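Local atomic coordinates of endoribonuclease MazF4 (Mycobacterium tuberculosis, PDB entry 5XE2), a protein that cleaves single-stranded mRNA at a UCGCU sequence as the toxin of a type II toxin-antitoxin system, and is neutralised by its cognate antitoxin MazE4. Residues V54-A68 / L83-A97. Numbering follows the deposited sequence.
Sequences VAMGPSDPLTGYVNA and LGEVTPATMNKINTA
Asp-60, in the loop that joins two antiparallel strands through Val-54 and Val-66, faces the start of helix 88-101, the CA atoms of Asp-60 and Val-86 lying 5.5 Å apart; further on, Val-54 runs past Ile-94 and Ala-68 past Ala-97. The carboxylate of Asp-60 carries the polar half of the contact, each oxygen taking two donors. OD1 receives the backbone N of Thr-87 at 2.8 Å, almost straight (174°) and nearly along the C-O direction, while Thr-87 OG1 donates to the same OD1 from the syn side, 34° out of the carboxylate plane. On the other oxygen, Thr-90 OG1 sits at the syn lone pair of Asp-60 OD2, a short 2.5 Å away, and Gly-57 N fills the anti lone pair: four donors in all, which should restrain the carboxylate's rotation. Thr-87 is also the N-cap: with chi1 at 57° its OG1 stands between backbone N and carbonyl carbon, where it accepts from Thr-90 N. The negative carboxylate beside the helix N-terminus should be favoured by the helix dipole. A water extends the network, donating to Ala-55 O and Thr-90 OG1 and accepting from Lys-93 NZ.

Alongside this polar cluster the contact turns apolar. Val-54 splits its methyls, CG1 lying against Lys-93 CB and CG2 on Ala-97 CB at 3.7 Å, and Ala-68 CB meets that same alanine methyl. Met-56, bent at its second torsion, swings CE back to Val-86 CG2 at 3.6 Å, crossing it at about a right angle. Val-66 CG2 reaches Ile-94 CD1, and Leu-24 backs both Ile-94 and Val-86. Near strand 82-85, the Leu-62 methyls rest on Leu-83 CB. Asp-60 thus ties a strand-connecting loop to the C-terminal helix, which packs against the antiparallel sheet as in the SH3-like barrel fold of PemK/MazF toxins.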
loop_
_atom_site.group_PDB
_atom_site.type_symbol
_atom_site.label_atom_id
_atom_site.label_comp_id
_atom_site.label_asym_id
_atom_site.label_seq_id
_atom_site.Cartn_x
_atom_site.Cartn_y
_atom_site.Cartn_z
ATOM N N VAL A 54 -6.746 -7.935 10.569
ATOM C CA VAL A 54 -8.177 -7.781 10.832
ATOM C C VAL A 54 -8.877 -9.109 10.547
ATOM O O VAL A 54 -8.873 -9.576 9.419
ATOM C CB VAL A 54 -8.806 -6.664 9.956
ATOM C CG1 VAL A 54 -10.284 -6.485 10.287
ATOM C CG2 VAL A 54 -8.060 -5.347 10.152
ATOM N N ALA A 55 -9.472 -9.707 11.574
ATOM C CA ALA A 55 -10.262 -10.919 11.405
ATOM C C ALA A 55 -11.593 -10.586 10.738
ATOM O O ALA A 55 -12.247 -9.593 11.078
ATOM C CB ALA A 55 -10.508 -11.598 12.757
ATOM N N MET A 56 -11.997 -11.427 9.794
ATOM C CA MET A 56 -13.326 -11.341 9.218
ATOM C C MET A 56 -14.334 -11.709 10.297
ATOM O O MET A 56 -14.028 -12.494 11.200
ATOM C CB MET A 56 -13.472 -12.295 8.037
ATOM C CG MET A 56 -12.599 -11.979 6.835
ATOM S SD MET A 56 -12.901 -10.335 6.146
ATOM C CE MET A 56 -12.172 -10.510 4.531
ATOM N N GLY A 57 -15.522 -11.125 10.200
ATOM C CA GLY A 57 -16.570 -11.284 11.205
ATOM C C GLY A 57 -17.719 -12.143 10.716
ATOM O O GLY A 57 -17.773 -12.506 9.532
ATOM N N PRO A 58 -18.667 -12.457 11.621
ATOM C CA PRO A 58 -19.754 -13.368 11.272
ATOM C C PRO A 58 -20.688 -12.857 10.169
ATOM O O PRO A 58 -21.409 -13.663 9.600
ATOM C CB PRO A 58 -20.507 -13.551 12.599
ATOM C CG PRO A 58 -20.186 -12.338 13.395
ATOM C CD PRO A 58 -18.790 -11.950 13.001
ATOM N N SER A 59 -20.663 -11.553 9.866
ATOM C CA SER A 59 -21.441 -10.974 8.764
ATOM C C SER A 59 -20.681 -10.839 7.445
ATOM O O SER A 59 -21.289 -10.491 6.437
ATOM C CB SER A 59 -21.975 -9.598 9.176
ATOM O OG SER A 59 -22.744 -9.701 10.363
ATOM N N ASP A 60 -19.364 -11.091 7.442
ATOM C CA ASP A 60 -18.565 -10.971 6.218
ATOM C C ASP A 60 -18.720 -12.210 5.342
ATOM O O ASP A 60 -19.064 -13.271 5.845
ATOM C CB ASP A 60 -17.084 -10.734 6.540
ATOM C CG ASP A 60 -16.833 -9.353 7.075
ATOM O OD1 ASP A 60 -17.177 -8.375 6.379
ATOM O OD2 ASP A 60 -16.322 -9.250 8.206
ATOM N N PRO A 61 -18.462 -12.076 4.028
ATOM C CA PRO A 61 -18.616 -13.182 3.072
ATOM C C PRO A 61 -17.541 -14.278 3.127
ATOM O O PRO A 61 -17.716 -15.334 2.517
ATOM C CB PRO A 61 -18.530 -12.466 1.719
ATOM C CG PRO A 61 -17.664 -11.288 1.996
ATOM C CD PRO A 61 -18.157 -10.812 3.330
ATOM N N LEU A 62 -16.427 -14.013 3.804
ATOM C CA LEU A 62 -15.307 -14.930 3.844
ATOM C C LEU A 62 -14.826 -15.079 5.278
ATOM O O LEU A 62 -15.051 -14.196 6.116
ATOM C CB LEU A 62 -14.181 -14.395 2.959
ATOM C CG LEU A 62 -14.552 -14.149 1.487
ATOM C CD1 LEU A 62 -13.674 -13.088 0.852
ATOM C CD2 LEU A 62 -14.504 -15.445 0.694
ATOM N N THR A 63 -14.184 -16.211 5.554
ATOM C CA THR A 63 -13.508 -16.431 6.837
ATOM C C THR A 63 -12.043 -15.968 6.722
ATOM O O THR A 63 -11.621 -15.465 5.673
ATOM C CB THR A 63 -13.633 -17.905 7.296
ATOM O OG1 THR A 63 -13.340 -18.004 8.696
ATOM C CG2 THR A 63 -12.707 -18.837 6.524
ATOM N N GLY A 64 -11.280 -16.121 7.802
ATOM C CA GLY A 64 -9.867 -15.751 7.801
ATOM C C GLY A 64 -9.597 -14.304 8.181
ATOM O O GLY A 64 -10.389 -13.677 8.897
ATOM N N TYR A 65 -8.452 -13.791 7.721
ATOM C CA TYR A 65 -7.874 -12.558 8.245
ATOM C C TYR A 65 -7.300 -11.726 7.120
ATOM O O TYR A 65 -6.757 -12.277 6.162
ATOM C CB TYR A 65 -6.750 -12.871 9.253
ATOM C CG TYR A 65 -7.204 -13.752 10.391
ATOM C CD1 TYR A 65 -7.303 -15.137 10.214
ATOM C CD2 TYR A 65 -7.565 -13.215 11.633
ATOM C CE1 TYR A 65 -7.744 -15.962 11.229
ATOM C CE2 TYR A 65 -8.002 -14.041 12.668
ATOM C CZ TYR A 65 -8.092 -15.414 12.453
ATOM O OH TYR A 65 -8.522 -16.275 13.440
ATOM N N VAL A 66 -7.405 -10.404 7.252
ATOM C CA VAL A 66 -6.776 -9.468 6.326
ATOM C C VAL A 66 -5.416 -9.068 6.898
ATOM O O VAL A 66 -5.336 -8.613 8.044
ATOM C CB VAL A 66 -7.670 -8.224 6.084
ATOM C CG1 VAL A 66 -6.926 -7.135 5.324
ATOM C CG2 VAL A 66 -8.939 -8.629 5.340
ATOM N N ASN A 67 -4.356 -9.273 6.115
ATOM C CA ASN A 67 -3.014 -8.774 6.462
ATOM C C ASN A 67 -2.768 -7.410 5.790
ATOM O O ASN A 67 -2.359 -7.340 4.622
ATOM C CB ASN A 67 -1.951 -9.800 6.067
ATOM C CG ASN A 67 -0.525 -9.312 6.317
ATOM O OD1 ASN A 67 -0.298 -8.277 6.939
ATOM N ND2 ASN A 67 0.444 -10.063 5.811
ATOM N N ALA A 68 -3.019 -6.334 6.535
ATOM C CA ALA A 68 -2.853 -4.960 6.022
ATOM C C ALA A 68 -1.396 -4.527 5.879
ATOM O O ALA A 68 -1.134 -3.485 5.283
ATOM C CB ALA A 68 -3.609 -3.962 6.892
ATOM N N LEU A 83 -15.148 -12.890 -5.090
ATOM C CA LEU A 83 -15.498 -13.695 -3.915
ATOM C C LEU A 83 -16.504 -13.058 -2.958
ATOM O O LEU A 83 -17.061 -13.748 -2.104
ATOM C CB LEU A 83 -14.233 -14.037 -3.134
ATOM C CG LEU A 83 -13.142 -14.822 -3.863
ATOM C CD1 LEU A 83 -12.135 -15.337 -2.849
ATOM C CD2 LEU A 83 -13.720 -15.976 -4.671
ATOM N N GLY A 84 -16.733 -11.757 -3.091
ATOM C CA GLY A 84 -17.683 -11.057 -2.251
ATOM C C GLY A 84 -17.159 -9.708 -1.819
ATOM O O GLY A 84 -16.101 -9.257 -2.270
ATOM N N GLU A 85 -17.925 -9.085 -0.932
ATOM C CA GLU A 85 -17.707 -7.724 -0.495
ATOM C C GLU A 85 -17.701 -7.686 1.029
ATOM O O GLU A 85 -18.633 -8.167 1.676
ATOM C CB GLU A 85 -18.817 -6.842 -1.042
ATOM C CG GLU A 85 -18.599 -5.357 -0.821
ATOM C CD GLU A 85 -19.612 -4.500 -1.555
ATOM O OE1 GLU A 85 -20.425 -5.050 -2.338
ATOM O OE2 GLU A 85 -19.589 -3.265 -1.346
ATOM N N VAL A 86 -16.640 -7.112 1.585
ATOM C CA VAL A 86 -16.472 -6.995 3.024
ATOM C C VAL A 86 -17.453 -5.954 3.564
ATOM O O VAL A 86 -17.773 -4.973 2.877
ATOM C CB VAL A 86 -14.993 -6.660 3.348
ATOM C CG1 VAL A 86 -14.799 -6.268 4.793
ATOM C CG2 VAL A 86 -14.121 -7.863 3.016
ATOM N N THR A 87 -17.950 -6.180 4.779
ATOM C CA THR A 87 -18.942 -5.281 5.378
ATOM C C THR A 87 -18.309 -3.913 5.677
ATOM O O THR A 87 -17.088 -3.826 5.862
ATOM C CB THR A 87 -19.520 -5.845 6.685
ATOM O OG1 THR A 87 -18.454 -6.108 7.603
ATOM C CG2 THR A 87 -20.321 -7.124 6.433
ATOM N N PRO A 88 -19.123 -2.838 5.702
ATOM C CA PRO A 88 -18.601 -1.538 6.122
ATOM C C PRO A 88 -17.950 -1.536 7.500
ATOM O O PRO A 88 -16.935 -0.872 7.682
ATOM C CB PRO A 88 -19.842 -0.651 6.110
ATOM C CG PRO A 88 -20.668 -1.219 5.006
ATOM C CD PRO A 88 -20.463 -2.708 5.096
ATOM N N ALA A 89 -18.522 -2.272 8.453
ATOM C CA ALA A 89 -17.915 -2.435 9.774
ATOM C C ALA A 89 -16.497 -3.001 9.684
ATOM O O ALA A 89 -15.570 -2.443 10.260
ATOM C CB ALA A 89 -18.772 -3.336 10.657
ATOM N N THR A 90 -16.333 -4.111 8.969
ATOM C CA THR A 90 -15.003 -4.712 8.827
ATOM C C THR A 90 -14.052 -3.793 8.034
ATOM O O THR A 90 -12.874 -3.705 8.373
ATOM C CB THR A 90 -15.077 -6.136 8.242
ATOM O OG1 THR A 90 -15.808 -6.977 9.147
ATOM C CG2 THR A 90 -13.674 -6.745 8.032
ATOM N N MET A 91 -14.567 -3.082 7.023
ATOM C CA MET A 91 -13.741 -2.126 6.254
ATOM C C MET A 91 -13.189 -0.984 7.108
ATOM O O MET A 91 -12.059 -0.540 6.880
ATOM C CB MET A 91 -14.498 -1.536 5.053
ATOM C CG MET A 91 -14.578 -2.432 3.826
ATOM S SD MET A 91 -13.001 -3.116 3.249
ATOM C CE MET A 91 -12.050 -1.660 2.856
ATOM N N ASN A 92 -13.979 -0.514 8.081
ATOM C CA ASN A 92 -13.526 0.532 9.007
ATOM C C ASN A 92 -12.339 0.094 9.842
ATOM O O ASN A 92 -11.426 0.880 10.067
ATOM C CB ASN A 92 -14.661 1.002 9.933
ATOM C CG ASN A 92 -15.623 1.963 9.251
ATOM O OD1 ASN A 92 -15.266 2.660 8.300
ATOM N ND2 ASN A 92 -16.850 2.014 9.745
ATOM N N LYS A 93 -12.358 -1.158 10.299
ATOM C CA LYS A 93 -11.201 -1.765 10.973
ATOM C C LYS A 93 -10.013 -1.841 10.022
ATOM O O LYS A 93 -8.884 -1.579 10.417
ATOM C CB LYS A 93 -11.516 -3.179 11.472
ATOM C CG LYS A 93 -12.591 -3.265 12.541
ATOM C CD LYS A 93 -12.853 -4.717 12.919
ATOM C CE LYS A 93 -14.181 -4.883 13.624
ATOM N NZ LYS A 93 -14.472 -6.318 13.921
ATOM N N ILE A 94 -10.281 -2.213 8.772
ATOM C CA ILE A 94 -9.236 -2.272 7.751
ATOM C C ILE A 94 -8.633 -0.890 7.505
ATOM O O ILE A 94 -7.420 -0.784 7.360
ATOM C CB ILE A 94 -9.733 -2.935 6.442
ATOM C CG1 ILE A 94 -9.996 -4.421 6.694
ATOM C CG2 ILE A 94 -8.713 -2.768 5.311
ATOM C CD1 ILE A 94 -10.942 -5.056 5.702
ATOM N N ASN A 95 -9.455 0.162 7.494
ATOM C CA ASN A 95 -8.919 1.526 7.340
ATOM C C ASN A 95 -7.901 1.875 8.415
ATOM O O ASN A 95 -6.862 2.462 8.121
ATOM C CB ASN A 95 -10.019 2.581 7.363
ATOM C CG ASN A 95 -10.983 2.456 6.204
ATOM O OD1 ASN A 95 -10.661 1.900 5.145
ATOM N ND2 ASN A 95 -12.176 2.987 6.395
ATOM N N THR A 96 -8.208 1.513 9.658
ATOM C CA THR A 96 -7.317 1.792 10.786
ATOM C C THR A 96 -6.040 0.971 10.660
ATOM O O THR A 96 -4.946 1.495 10.871
ATOM C CB THR A 96 -8.013 1.502 12.131
ATOM O OG1 THR A 96 -9.222 2.262 12.192
ATOM C CG2 THR A 96 -7.119 1.886 13.313
ATOM N N ALA A 97 -6.198 -0.308 10.307
ATOM C CA ALA A 97 -5.071 -1.217 10.113
ATOM C C ALA A 97 -4.100 -0.727 9.017
ATOM O O ALA A 97 -2.875 -0.734 9.204
ATOM C CB ALA A 97 -5.585 -2.614 9.794
HETATM O O HOH W 1 -14.486 -7.713 11.637
#